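PDB 4R9O: putative aldo/keto reductase from Salmonella enterica subsp. enterica serovar Typhimurium, which probably acts as an NADP-dependent oxidoreductase of the aldo/keto reductase family, built on a TIM-barrel fold. Local coordinates for residues Arg19-Tyr24 and Arg208-Ser213; Leu128-Pro133 and Glu144-Leu149; Pro192-Gly197 and Arg290-Ala295; Glu43-Gly48 and Pro75-Lys80; Thr169-Gln172 and Thr178-Thr181. All blocks are in the same frame, centred on the assembly; numbering follows the deposited sequence.

Contact 1 of 5, residues Arg19-Tyr24 and Arg208-Ser213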
# COMPACT_ATOMS: atom_id res chain seq x y z
N ARG C 19 2.44 -23.62 -29.56
CA ARG C 19 2.77 -23.30 -28.18
C ARG C 19 3.44 -21.93 -28.03
O ARG C 19 3.28 -21.26 -27.01
CB ARG C 19 3.68 -24.39 -27.60
CG ARG C 19 3.87 -24.33 -26.11
CD ARG C 19 4.79 -25.45 -25.67
NE ARG C 19 4.84 -25.53 -24.22
CZ ARG C 19 5.59 -26.39 -23.56
NH1 ARG C 19 6.37 -27.24 -24.23
NH2 ARG C 19 5.58 -26.39 -22.23
N PHE C 20 4.19 -21.54 -29.04
CA PHE C 20 4.74 -20.19 -29.10
C PHE C 20 3.97 -19.36 -30.13
O PHE C 20 3.61 -19.86 -31.19
CB PHE C 20 6.24 -20.22 -29.44
CG PHE C 20 7.12 -20.53 -28.26
CD1 PHE C 20 7.66 -19.50 -27.49
CD2 PHE C 20 7.43 -21.83 -27.93
CE1 PHE C 20 8.48 -19.78 -26.40
CE2 PHE C 20 8.26 -22.12 -26.85
CZ PHE C 20 8.78 -21.09 -26.09
N VAL C 21 3.71 -18.10 -29.80
CA VAL C 21 2.90 -17.22 -30.63
C VAL C 21 3.72 -16.04 -31.15
O VAL C 21 4.41 -15.37 -30.37
CB VAL C 21 1.68 -16.70 -29.84
CG1 VAL C 21 0.90 -15.65 -30.64
CG2 VAL C 21 0.78 -17.87 -29.44
N MET C 22 3.68 -15.78 -32.45
CA MET C 22 4.36 -14.60 -32.99
C MET C 22 3.48 -13.36 -32.83
O MET C 22 2.40 -13.28 -33.42
CB MET C 22 4.74 -14.79 -34.46
CG MET C 22 5.62 -13.66 -35.00
SD MET C 22 7.23 -13.60 -34.19
CE MET C 22 7.42 -11.84 -33.93
N GLY C 23 3.94 -12.39 -32.04
CA GLY C 23 3.20 -11.16 -31.81
C GLY C 23 3.64 -10.03 -32.75
O GLY C 23 4.83 -9.83 -32.97
N TYR C 24 2.67 -9.30 -33.29
CA TYR C 24 2.97 -8.30 -34.30
C TYR C 24 2.69 -6.86 -33.86
O TYR C 24 2.54 -5.97 -34.70
CB TYR C 24 2.20 -8.62 -35.58
CG TYR C 24 2.87 -9.71 -36.40
CD1 TYR C 24 3.93 -9.41 -37.25
CD2 TYR C 24 2.46 -11.04 -36.31
CE1 TYR C 24 4.57 -10.39 -37.99
CE2 TYR C 24 3.10 -12.04 -37.05
CZ TYR C 24 4.15 -11.71 -37.89
OH TYR C 24 4.78 -12.68 -38.64
N ARG C 208 -5.65 -22.31 -21.37
CA ARG C 208 -4.26 -21.88 -21.36
C ARG C 208 -4.12 -20.41 -21.76
O ARG C 208 -4.65 -19.98 -22.79
CB ARG C 208 -3.44 -22.79 -22.27
CG ARG C 208 -3.42 -24.24 -21.77
CD ARG C 208 -2.78 -25.21 -22.75
NE ARG C 208 -1.33 -25.03 -22.89
CZ ARG C 208 -0.49 -25.98 -23.30
NH1 ARG C 208 -0.96 -27.19 -23.59
NH2 ARG C 208 0.81 -25.73 -23.40
N PRO C 209 -3.41 -19.64 -20.93
CA PRO C 209 -3.23 -18.22 -21.26
C PRO C 209 -2.16 -17.98 -22.31
O PRO C 209 -1.14 -18.69 -22.32
CB PRO C 209 -2.81 -17.61 -19.93
CG PRO C 209 -2.08 -18.74 -19.23
CD PRO C 209 -2.75 -20.01 -19.67
N MET C 210 -2.39 -17.00 -23.19
CA MET C 210 -1.30 -16.45 -23.99
C MET C 210 -0.60 -15.41 -23.12
O MET C 210 -1.25 -14.59 -22.47
CB MET C 210 -1.82 -15.80 -25.28
CG MET C 210 -2.66 -16.73 -26.15
SD MET C 210 -3.56 -15.83 -27.44
CE MET C 210 -2.21 -15.26 -28.47
N ALA C 211 0.73 -15.45 -23.09
CA ALA C 211 1.48 -14.62 -22.16
C ALA C 211 2.22 -13.50 -22.91
O ALA C 211 3.00 -13.76 -23.84
CB ALA C 211 2.47 -15.48 -21.36
N TRP C 212 1.95 -12.26 -22.51
CA TRP C 212 2.66 -11.14 -23.12
C TRP C 212 3.63 -10.49 -22.13
O TRP C 212 3.58 -10.75 -20.91
CB TRP C 212 1.68 -10.11 -23.74
CG TRP C 212 0.68 -9.48 -22.82
CD1 TRP C 212 -0.54 -9.97 -22.46
CD2 TRP C 212 0.80 -8.20 -22.17
NE1 TRP C 212 -1.19 -9.09 -21.62
CE2 TRP C 212 -0.38 -7.99 -21.43
CE3 TRP C 212 1.79 -7.21 -22.15
CZ2 TRP C 212 -0.59 -6.85 -20.66
CZ3 TRP C 212 1.57 -6.07 -21.38
CH2 TRP C 212 0.39 -5.90 -20.65
N SER C 213 4.54 -9.68 -22.68
CA SER C 213 5.66 -9.08 -21.94
C SER C 213 6.53 -10.11 -21.22
O SER C 213 6.99 -9.88 -20.10
CB SER C 213 5.14 -8.03 -20.96
OG SER C 213 5.06 -6.77 -21.61
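Met210 and Val21 meet inside the TIM barrel of this aldo/keto reductase, across its interior, from strands 210-212 and 16-23. The two strands are not paired with each other: strand 261-264 lies between them and hydrogen-bonds to both, and the CA atoms of Val21 and Met210 stay 7.9 Å apart. The methionine, just before Trp212 and Ser213, which probably line the NADP site, spans that gap. From CB its chain sets off beside the backbone N, with CG anti to the carbonyl carbon (chi1 -55°), and runs on extended through SD. A bend at the last torsion (chi3 67°) then turns CE against the isopropyl group of Val21, which the methionine crosses at about a right angle. Met210 CE alone makes close contact, 3.8 Å from Val21 CG1 and 4.1 Å from Val21 CG2, so the one methyl touches both branches of the valine. At the partly exposed end of the strands Arg19 and Arg208 come together with their guanidinium planes 85° apart. Each has an outside partner, Arg19 NH1 in a salt bridge with Glu279 and Arg208 NE on Gln259 O, which probably eases the approach of like charges. Arg208 NH2 lies 4.1 Å from Arg19 NE, which has no hydrogen-bonding partner in the model.

Contact 2 of 5, residues Leu128-Pro133 and Glu144-Leu149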
# COMPACT_ATOMS: atom_id res chain seq x y z
N LEU C 128 -11.10 -13.78 -31.66
CA LEU C 128 -11.23 -12.36 -31.35
C LEU C 128 -11.25 -12.17 -29.84
O LEU C 128 -11.98 -12.86 -29.12
CB LEU C 128 -12.49 -11.78 -31.99
CG LEU C 128 -12.78 -10.30 -31.75
CD1 LEU C 128 -11.77 -9.38 -32.45
CD2 LEU C 128 -14.19 -9.95 -32.19
N LEU C 129 -10.45 -11.22 -29.35
CA LEU C 129 -10.36 -10.94 -27.92
C LEU C 129 -10.91 -9.56 -27.55
O LEU C 129 -10.78 -8.61 -28.32
CB LEU C 129 -8.91 -11.04 -27.44
CG LEU C 129 -8.04 -12.26 -27.77
CD1 LEU C 129 -6.66 -12.09 -27.12
CD2 LEU C 129 -8.71 -13.56 -27.33
N ILE C 130 -11.51 -9.45 -26.37
CA ILE C 130 -11.68 -8.15 -25.73
C ILE C 130 -10.33 -7.78 -25.12
O ILE C 130 -9.78 -8.50 -24.27
CB ILE C 130 -12.77 -8.17 -24.62
CG1 ILE C 130 -14.06 -8.83 -25.13
CG2 ILE C 130 -13.05 -6.75 -24.10
CD1 ILE C 130 -14.77 -8.00 -26.22
N HIS C 131 -9.79 -6.65 -25.57
CA HIS C 131 -8.41 -6.27 -25.30
C HIS C 131 -8.15 -5.97 -23.83
O HIS C 131 -7.11 -6.33 -23.26
CB HIS C 131 -8.04 -5.06 -26.16
CG HIS C 131 -6.57 -4.93 -26.45
ND1 HIS C 131 -6.10 -4.20 -27.52
CD2 HIS C 131 -5.49 -5.41 -25.80
CE1 HIS C 131 -4.77 -4.26 -27.53
NE2 HIS C 131 -4.38 -4.98 -26.49
N ARG C 132 -9.13 -5.32 -23.21
CA ARG C 132 -8.98 -4.93 -21.81
C ARG C 132 -10.35 -4.90 -21.13
O ARG C 132 -11.37 -4.66 -21.79
CB ARG C 132 -8.27 -3.57 -21.71
CG ARG C 132 -7.06 -3.64 -20.75
CD ARG C 132 -5.90 -2.70 -21.07
NE ARG C 132 -4.69 -3.45 -21.39
CZ ARG C 132 -3.82 -3.13 -22.34
NH1 ARG C 132 -3.98 -2.03 -23.06
NH2 ARG C 132 -2.75 -3.90 -22.56
N PRO C 133 -10.38 -5.16 -19.81
CA PRO C 133 -11.65 -5.05 -19.09
C PRO C 133 -12.10 -3.60 -19.01
O PRO C 133 -11.34 -2.71 -18.63
CB PRO C 133 -11.33 -5.62 -17.71
CG PRO C 133 -9.87 -5.45 -17.55
CD PRO C 133 -9.29 -5.62 -18.93
N GLU C 144 -23.97 -10.59 -27.56
CA GLU C 144 -24.70 -10.40 -28.81
C GLU C 144 -23.72 -10.28 -29.98
O GLU C 144 -23.89 -10.93 -31.00
CB GLU C 144 -25.60 -9.16 -28.76
CG GLU C 144 -26.85 -9.30 -27.89
CD GLU C 144 -27.71 -8.05 -27.89
OE1 GLU C 144 -28.25 -7.70 -26.82
OE2 GLU C 144 -27.87 -7.43 -28.97
N ALA C 145 -22.69 -9.45 -29.81
CA ALA C 145 -21.71 -9.26 -30.86
C ALA C 145 -21.02 -10.58 -31.20
O ALA C 145 -20.95 -10.97 -32.38
CB ALA C 145 -20.68 -8.20 -30.46
N PHE C 146 -20.52 -11.26 -30.18
CA PHE C 146 -19.84 -12.54 -30.37
C PHE C 146 -20.76 -13.55 -31.06
O PHE C 146 -20.33 -14.26 -31.97
CB PHE C 146 -19.34 -13.11 -29.03
CG PHE C 146 -18.10 -12.44 -28.50
CD1 PHE C 146 -17.46 -12.93 -27.37
CD2 PHE C 146 -17.56 -11.31 -29.11
CE1 PHE C 146 -16.32 -12.32 -26.86
CE2 PHE C 146 -16.42 -10.69 -28.61
CZ PHE C 146 -15.80 -11.21 -27.47
N GLN C 147 -22.03 -13.62 -30.62
CA GLN C 147 -23.03 -14.47 -31.26
C GLN C 147 -23.16 -14.20 -32.75
O GLN C 147 -23.21 -15.12 -33.57
CB GLN C 147 -24.42 -14.30 -30.62
CG GLN C 147 -24.59 -14.88 -29.22
CD GLN C 147 -23.49 -15.84 -28.85
OE1 GLN C 147 -22.50 -15.46 -28.22
NE2 GLN C 147 -23.65 -17.09 -29.26
N HIS C 148 -23.25 -12.92 -33.10
CA HIS C 148 -23.44 -12.57 -34.49
C HIS C 148 -22.22 -12.97 -35.31
O HIS C 148 -22.34 -13.53 -36.39
CB HIS C 148 -23.71 -11.08 -34.64
CG HIS C 148 -23.77 -10.63 -36.06
ND1 HIS C 148 -22.75 -9.93 -36.67
CD2 HIS C 148 -24.71 -10.82 -37.01
CE1 HIS C 148 -23.07 -9.68 -37.92
NE2 HIS C 148 -24.26 -10.21 -38.16
N LEU C 149 -21.03 -12.66 -34.80
CA LEU C 149 -19.78 -12.94 -35.50
C LEU C 149 -19.56 -14.45 -35.66
O LEU C 149 -19.02 -14.92 -36.67
CB LEU C 149 -18.61 -12.31 -34.74
CG LEU C 149 -18.26 -10.84 -35.00
CD1 LEU C 149 -19.47 -9.96 -35.01
CD2 LEU C 149 -17.28 -10.32 -33.95
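Leu128, Ile130, Phe146 and Leu149 join a barrel strand to the helix that follows it, the first half of the beta-alpha-beta unit 125-130, 139-151, 155-161. The short segments of strand and helix run almost exactly antiparallel (176°), their axes 11.3 Å apart, and the two segments meet through side chains. Aliphatic contact comes from Leu128: with CG anti to the backbone N (chi1 180°), it extends toward the helix, and Leu128 CD2 meets Leu149 CD2 at 3.6 Å, methyl against methyl. The aliphatic-aromatic contacts centre on Phe146. The leading atom Phe146 CZ lies 3.6 Å from Ile130 CD1 and 3.8 Å from Ile130 CG1, the isoleucine approaching the ring at a slant, while Leu128 CD2 sits more loosely beside Phe146 CE2, at 4.3 Å. All four residues are buried, and the contact between them is wholly apolar. Around them, the Phe146 ring stacks on Phe158 of the next strand, 155-161, and Leu149 also packs on Ile110 and Ala113 of the preceding helix 106-119.

Contact 3 of 5, residues Pro192-Gly197 and Arg290-Ala295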
# COMPACT_ATOMS: atom_id res chain seq x y z
N PRO C 192 2.53 -10.92 -10.26
CA PRO C 192 1.40 -11.03 -9.32
C PRO C 192 0.35 -12.05 -9.73
O PRO C 192 -0.35 -12.58 -8.87
CB PRO C 192 0.81 -9.61 -9.32
CG PRO C 192 1.17 -9.04 -10.65
CD PRO C 192 2.52 -9.62 -10.97
N LEU C 193 0.24 -12.36 -11.02
CA LEU C 193 -0.83 -13.25 -11.47
C LEU C 193 -0.58 -14.71 -11.03
O LEU C 193 -1.48 -15.56 -11.11
CB LEU C 193 -0.98 -13.17 -12.99
CG LEU C 193 -1.39 -11.77 -13.47
CD1 LEU C 193 -1.64 -11.78 -14.97
CD2 LEU C 193 -2.62 -11.25 -12.71
N LEU C 194 0.63 -14.98 -10.57
CA LEU C 194 0.99 -16.31 -10.09
C LEU C 194 0.18 -16.69 -8.86
O LEU C 194 -0.14 -17.86 -8.65
CB LEU C 194 2.47 -16.39 -9.77
CG LEU C 194 3.42 -16.76 -10.92
CD1 LEU C 194 3.41 -15.70 -12.01
CD2 LEU C 194 4.82 -16.97 -10.38
N LEU C 195 -0.16 -15.68 -8.06
CA LEU C 195 -0.78 -15.94 -6.77
C LEU C 195 -2.09 -15.18 -6.55
O LEU C 195 -2.75 -15.37 -5.52
CB LEU C 195 0.21 -15.61 -5.65
CG LEU C 195 1.52 -16.42 -5.69
CD1 LEU C 195 2.47 -15.98 -4.59
CD2 LEU C 195 1.25 -17.92 -5.59
N ASP C 196 -2.51 -14.33 -7.50
CA ASP C 196 -3.71 -13.53 -7.26
C ASP C 196 -5.02 -14.19 -7.73
O ASP C 196 -6.09 -13.60 -7.60
CB ASP C 196 -3.58 -12.13 -7.87
CG ASP C 196 -3.86 -12.09 -9.38
OD1 ASP C 196 -4.03 -13.15 -10.02
OD2 ASP C 196 -3.97 -10.96 -9.91
N GLY C 197 -4.94 -15.39 -8.30
CA GLY C 197 -6.14 -16.10 -8.68
C GLY C 197 -6.38 -16.15 -10.17
O GLY C 197 -7.20 -16.93 -10.66
N ARG C 290 15.06 -19.95 -7.73
CA ARG C 290 16.20 -19.04 -7.74
C ARG C 290 15.96 -17.86 -8.66
O ARG C 290 16.28 -16.72 -8.33
CB ARG C 290 17.47 -19.77 -8.18
CG ARG C 290 18.49 -19.98 -7.10
CD ARG C 290 19.86 -20.24 -7.71
NE ARG C 290 19.87 -21.47 -8.49
CZ ARG C 290 20.83 -21.82 -9.35
NH1 ARG C 290 20.75 -22.96 -10.01
NH2 ARG C 290 21.87 -21.01 -9.54
N ILE C 291 15.41 -18.14 -9.84
CA ILE C 291 14.97 -17.09 -10.76
C ILE C 291 13.94 -16.16 -10.14
O ILE C 291 14.09 -14.94 -10.17
CB ILE C 291 14.37 -17.68 -12.03
CG1 ILE C 291 15.46 -18.39 -12.81
CG2 ILE C 291 13.82 -16.57 -12.92
CD1 ILE C 291 16.56 -17.46 -13.10
N ARG C 292 12.88 -16.74 -9.60
CA ARG C 292 11.82 -15.96 -8.95
C ARG C 292 12.41 -14.98 -7.95
O ARG C 292 12.07 -13.79 -7.96
CB ARG C 292 10.81 -16.89 -8.26
CG ARG C 292 9.79 -16.14 -7.40
CD ARG C 292 8.96 -17.11 -6.57
NE ARG C 292 8.09 -16.42 -5.61
CZ ARG C 292 6.81 -16.15 -5.82
NH1 ARG C 292 6.23 -16.51 -6.96
NH2 ARG C 292 6.09 -15.52 -4.89
N LYS C 293 13.30 -15.48 -7.10
CA LYS C 293 13.86 -14.72 -5.99
C LYS C 293 14.85 -13.66 -6.47
O LYS C 293 14.90 -12.56 -5.92
CB LYS C 293 14.53 -15.68 -5.00
CG LYS C 293 13.53 -16.62 -4.34
CD LYS C 293 14.19 -17.61 -3.39
CE LYS C 293 13.14 -18.47 -2.68
NZ LYS C 293 13.74 -19.40 -1.70
N ALA C 294 15.64 -13.98 -7.48
CA ALA C 294 16.54 -13.00 -8.07
C ALA C 294 15.74 -11.79 -8.59
O ALA C 294 16.18 -10.65 -8.46
CB ALA C 294 17.36 -13.62 -9.17
N ALA C 295 14.56 -12.07 -9.12
CA ALA C 295 13.69 -11.03 -9.67
C ALA C 295 12.95 -10.21 -8.62
O ALA C 295 12.67 -9.03 -8.84
CB ALA C 295 12.68 -11.66 -10.60
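Apolar methyls against a guanidinium group make up this peripheral contact, in which Leu194 and Leu195 receive the side chain of Arg292 on the outside of the barrel. The leucines belong to the loop that follows strand 182-185 and leads into helix 198-205, where Gly197 takes the N-cap position; the arginine projects from helix 285-296, near the C terminus. Because the backbones are far apart, with Leu194 CA and Arg292 CA 10.9 Å from each other, the arginine must cover the distance. It does so with CG anti to the backbone N (chi1 172°) and a chain extended as far as NE. Only its two terminal nitrogens come close to the loop. Leu194 CD2 lies in the guanidinium plane, at its edge, 3.7 Å from Arg292 NH1, the two chains lying alongside and pointing opposite ways. The second leucine comes in at a slant, placing Leu195 CD1 3.7 Å from Arg292 NH2. Deeper in, Leu194 packs on Trp252 of helix 245-254 and on Leu199. Pro135 of a neighbouring subunit packs on both Leu195 and Arg292, so this corner forms part of a subunit interface. Between the two segments the contact is therefore one of van der Waals packing, since leucine methyls offer the guanidinium neither an acceptor nor a compensating charge.

Contact 4 of 5, residues Glu43-Gly48 and Pro75-Lys80; sequences EHLDLG and PHLREK
Leu45 turns its side chain toward residues 75-80 with an unusual pair of torsions, chi1 -136° and chi2 32°, which directs both methyls to that segment. CD2 reaches Leu77, and the leucines meet methyl to methyl, Leu45 CD2 to Leu77 CD2 4.1 Å. The same methyl, Leu45 CD2, lies 4.2 Å from Lys80 CB, while Leu45 CD1 rests 3.9 Å from the backbone O of Lys80. The lysine chain crosses the leucine at about a right angle and leads away, bending at chi4 until Lys80 NZ donates to His76 O at 2.9 Å, from above the carbonyl plane. The contact thus ties the C-terminal end of helix 34-46, closed by a Schellman motif at Gly48, to the loop between helix 63-73 and strand 82-90, on the outside of the barrel. Its chemistry is divided: the base of Lys80 serves as an apolar neighbour, while its ammonium group is bonded within its own loop, so the link between the segments rests on van der Waals contact.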
# COMPACT_ATOMS: atom_id res chain seq x y z
N GLU C 43 9.27 -17.98 -42.58
CA GLU C 43 10.37 -18.50 -41.77
C GLU C 43 9.91 -18.97 -40.39
O GLU C 43 10.41 -19.98 -39.89
CB GLU C 43 11.48 -17.45 -41.63
CG GLU C 43 12.53 -17.55 -42.75
CD GLU C 43 13.47 -16.35 -42.81
OE1 GLU C 43 13.16 -15.31 -42.21
OE2 GLU C 43 14.53 -16.47 -43.47
N HIS C 44 8.96 -18.28 -39.76
CA HIS C 44 8.54 -18.76 -38.45
C HIS C 44 7.52 -19.88 -38.63
O HIS C 44 7.42 -20.78 -37.78
CB HIS C 44 8.04 -17.60 -37.54
CG HIS C 44 6.71 -17.00 -37.89
ND1 HIS C 44 5.53 -17.72 -37.90
CD2 HIS C 44 6.36 -15.72 -38.15
CE1 HIS C 44 4.52 -16.91 -38.19
NE2 HIS C 44 5.00 -15.69 -38.34
N LEU C 45 6.82 -19.87 -39.76
CA LEU C 45 5.94 -20.96 -40.16
C LEU C 45 6.71 -22.28 -40.25
O LEU C 45 6.27 -23.31 -39.75
CB LEU C 45 5.29 -20.63 -41.50
CG LEU C 45 3.80 -20.85 -41.76
CD1 LEU C 45 2.97 -20.67 -40.52
CD2 LEU C 45 3.32 -19.90 -42.85
N ASP C 46 7.88 -22.21 -40.90
CA ASP C 46 8.79 -23.34 -41.05
C ASP C 46 9.25 -23.91 -39.71
O ASP C 46 9.49 -25.10 -39.59
CB ASP C 46 10.01 -22.94 -41.86
CG ASP C 46 9.78 -23.02 -43.35
OD1 ASP C 46 9.03 -23.93 -43.78
OD2 ASP C 46 10.34 -22.18 -44.09
N LEU C 47 9.39 -23.04 -38.72
CA LEU C 47 9.80 -23.46 -37.39
C LEU C 47 8.63 -24.00 -36.58
O LEU C 47 8.82 -24.52 -35.48
CB LEU C 47 10.47 -22.31 -36.64
CG LEU C 47 11.65 -21.65 -37.36
CD1 LEU C 47 12.29 -20.56 -36.50
CD2 LEU C 47 12.68 -22.69 -37.79
N GLY C 48 7.41 -23.88 -37.11
CA GLY C 48 6.23 -24.40 -36.44
C GLY C 48 5.40 -23.35 -35.72
O GLY C 48 4.43 -23.69 -35.03
N PRO C 75 -1.28 -15.56 -50.65
CA PRO C 75 -2.61 -15.96 -50.15
C PRO C 75 -2.68 -17.40 -49.65
O PRO C 75 -3.62 -17.74 -48.94
CB PRO C 75 -3.51 -15.79 -51.38
CG PRO C 75 -2.59 -15.92 -52.53
CD PRO C 75 -1.30 -15.30 -52.10
N HIS C 76 -1.69 -18.22 -49.99
CA HIS C 76 -1.65 -19.59 -49.51
C HIS C 76 -1.29 -19.66 -48.02
O HIS C 76 -1.55 -20.66 -47.36
CB HIS C 76 -0.64 -20.41 -50.33
CG HIS C 76 0.77 -19.91 -50.22
ND1 HIS C 76 1.21 -18.78 -50.86
CD2 HIS C 76 1.83 -20.40 -49.54
CE1 HIS C 76 2.48 -18.58 -50.58
NE2 HIS C 76 2.89 -19.55 -49.78
N LEU C 77 -0.69 -18.58 -47.51
CA LEU C 77 -0.24 -18.54 -46.12
C LEU C 77 -1.41 -18.53 -45.13
O LEU C 77 -1.30 -19.07 -44.03
CB LEU C 77 0.63 -17.32 -45.86
CG LEU C 77 1.95 -17.17 -46.62
CD1 LEU C 77 2.77 -16.06 -45.97
CD2 LEU C 77 2.71 -18.48 -46.66
N ARG C 78 -2.50 -17.90 -45.54
CA ARG C 78 -3.68 -17.69 -44.69
C ARG C 78 -4.15 -18.96 -43.99
O ARG C 78 -4.36 -18.97 -42.78
CB ARG C 78 -4.82 -17.11 -45.54
CG ARG C 78 -6.13 -16.91 -44.79
CD ARG C 78 -5.94 -16.00 -43.61
NE ARG C 78 -5.77 -16.76 -42.38
CZ ARG C 78 -6.73 -16.98 -41.49
NH1 ARG C 78 -6.48 -17.69 -40.41
NH2 ARG C 78 -7.94 -16.47 -41.68
N GLU C 79 -4.32 -20.02 -44.77
CA GLU C 79 -4.81 -21.29 -44.25
C GLU C 79 -3.84 -21.93 -43.27
O GLU C 79 -4.22 -22.78 -42.47
CB GLU C 79 -5.06 -22.26 -45.40
CG GLU C 79 -5.91 -21.71 -46.52
CD GLU C 79 -5.67 -22.45 -47.83
OE1 GLU C 79 -4.49 -22.60 -48.22
OE2 GLU C 79 -6.66 -22.89 -48.46
N LYS C 80 -2.58 -21.51 -43.32
CA LYS C 80 -1.55 -22.11 -42.50
C LYS C 80 -1.41 -21.42 -41.15
O LYS C 80 -0.69 -21.88 -40.27
CB LYS C 80 -0.20 -22.08 -43.24
CG LYS C 80 -0.21 -22.76 -44.60
CD LYS C 80 1.20 -22.77 -45.20
CE LYS C 80 1.24 -23.45 -46.57
NZ LYS C 80 0.53 -22.68 -47.63

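Contact 5 of 5, residues Thr169-Gln172 and Thr178-Thr181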
# COMPACT_ATOMS: atom_id res chain seq x y z
N THR C 169 -15.55 -14.46 -15.40
CA THR C 169 -16.75 -15.23 -15.11
C THR C 169 -18.01 -14.50 -15.56
O THR C 169 -18.96 -15.12 -16.06
CB THR C 169 -16.82 -15.54 -13.62
OG1 THR C 169 -15.71 -16.38 -13.29
CG2 THR C 169 -18.12 -16.25 -13.28
N LEU C 170 -18.03 -13.19 -15.38
CA LEU C 170 -19.13 -12.37 -15.86
C LEU C 170 -19.38 -12.59 -17.35
O LEU C 170 -20.50 -12.89 -17.77
CB LEU C 170 -18.84 -10.89 -15.58
CG LEU C 170 -19.75 -9.89 -16.31
CD1 LEU C 170 -21.24 -10.14 -15.97
CD2 LEU C 170 -19.34 -8.46 -15.98
N LEU C 171 -18.33 -12.43 -18.16
CA LEU C 171 -18.52 -12.54 -19.60
C LEU C 171 -18.88 -13.97 -19.95
O LEU C 171 -19.79 -14.20 -20.74
CB LEU C 171 -17.27 -12.09 -20.36
CG LEU C 171 -17.38 -12.06 -21.89
CD1 LEU C 171 -18.62 -11.32 -22.38
CD2 LEU C 171 -16.13 -11.43 -22.49
N GLN C 172 -18.20 -14.93 -19.33
CA GLN C 172 -18.43 -16.34 -19.64
C GLN C 172 -19.88 -16.75 -19.41
O GLN C 172 -20.44 -17.54 -20.18
CB GLN C 172 -17.51 -17.25 -18.81
CG GLN C 172 -17.68 -18.74 -19.12
CD GLN C 172 -17.30 -19.09 -20.56
OE1 GLN C 172 -16.13 -19.34 -20.86
NE2 GLN C 172 -18.28 -19.15 -21.45
N THR C 178 -17.13 -21.78 -24.73
CA THR C 178 -16.06 -21.48 -23.79
C THR C 178 -15.12 -20.38 -24.27
O THR C 178 -14.64 -20.44 -25.40
CB THR C 178 -15.21 -22.73 -23.51
OG1 THR C 178 -16.07 -23.83 -23.22
CG2 THR C 178 -14.24 -22.48 -22.35
N LEU C 179 -14.85 -19.40 -23.41
CA LEU C 179 -13.80 -18.43 -23.69
C LEU C 179 -12.47 -19.18 -23.81
O LEU C 179 -12.13 -20.00 -22.96
CB LEU C 179 -13.73 -17.36 -22.59
CG LEU C 179 -14.87 -16.32 -22.62
CD1 LEU C 179 -14.83 -15.41 -21.37
CD2 LEU C 179 -14.78 -15.49 -23.88
N ALA C 180 -11.73 -18.93 -24.88
CA ALA C 180 -10.63 -19.84 -25.19
C ALA C 180 -9.30 -19.39 -24.60
O ALA C 180 -8.33 -20.14 -24.63
CB ALA C 180 -10.52 -20.02 -26.69
N THR C 181 -9.25 -18.17 -24.08
CA THR C 181 -8.04 -17.70 -23.41
C THR C 181 -8.28 -16.41 -22.63
O THR C 181 -9.25 -15.68 -22.86
CB THR C 181 -6.87 -17.45 -24.39
OG1 THR C 181 -5.63 -17.46 -23.67
CG2 THR C 181 -7.01 -16.10 -25.07
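Gln172 reaches from helix 165-173 of the TIM barrel to the loop that leads on into strand 182-185, and receives the backbone N-H of Leu179. The bond is nearly straight, Leu179 N to Gln172 OE1 2.9 Å with an angle of 171° at the hydrogen, and the donor lies in the carbonyl plane on a lone pair of the oxygen. Beside it Gln172 OE1 also meets Leu179 CB at 3.6 Å and Thr178 CA at 3.6 Å, so the amide oxygen packs against the loop close to its backbone. What brings it there is a bent chain: CG leaves anti to the backbone N (chi1 -179°), and chi2 of 64° then folds the amide back. The other end of the amide is held as well, Gln172 NE2 donating to the carbonyl O of Phe177, which fixes the rotation of the group. Leu179 runs past the glutamine in the opposite direction, toward the backbone of helix 165-173. Farther out, Leu171 packs on Val142 of helix 139-151, and Thr181 OG1 bonds to Arg208 O, anchoring the far end of the loop. Leu179 CD1 ends 4.0 Å from Gln172 N and 4.2 Å from Leu171 CB.

Overall arrangement
From the N terminus, strand 16-23 opens contact 1, whose loop closes only at strand 210-212 and encloses contacts 4, 2 and 5 in series. Contact 4 comes first, tying helix 34-46 to the loop before strand 82-90; it touches contact 1 through Tyr24 OH and His44 NE2, 3.0 Å apart. Contacts 2 and 5 then close short local loops in successive beta-alpha units, their centres about 10 Å apart, and Leu129 packs on Thr181. Contact 3 crosses contact 1, since residues 192-197 precede strand 210-212 and residues 290-295 follow it, and brings the C-terminal helix 285-296 onto the barrel's outside, about 35 Å from contact 4, centre to centre.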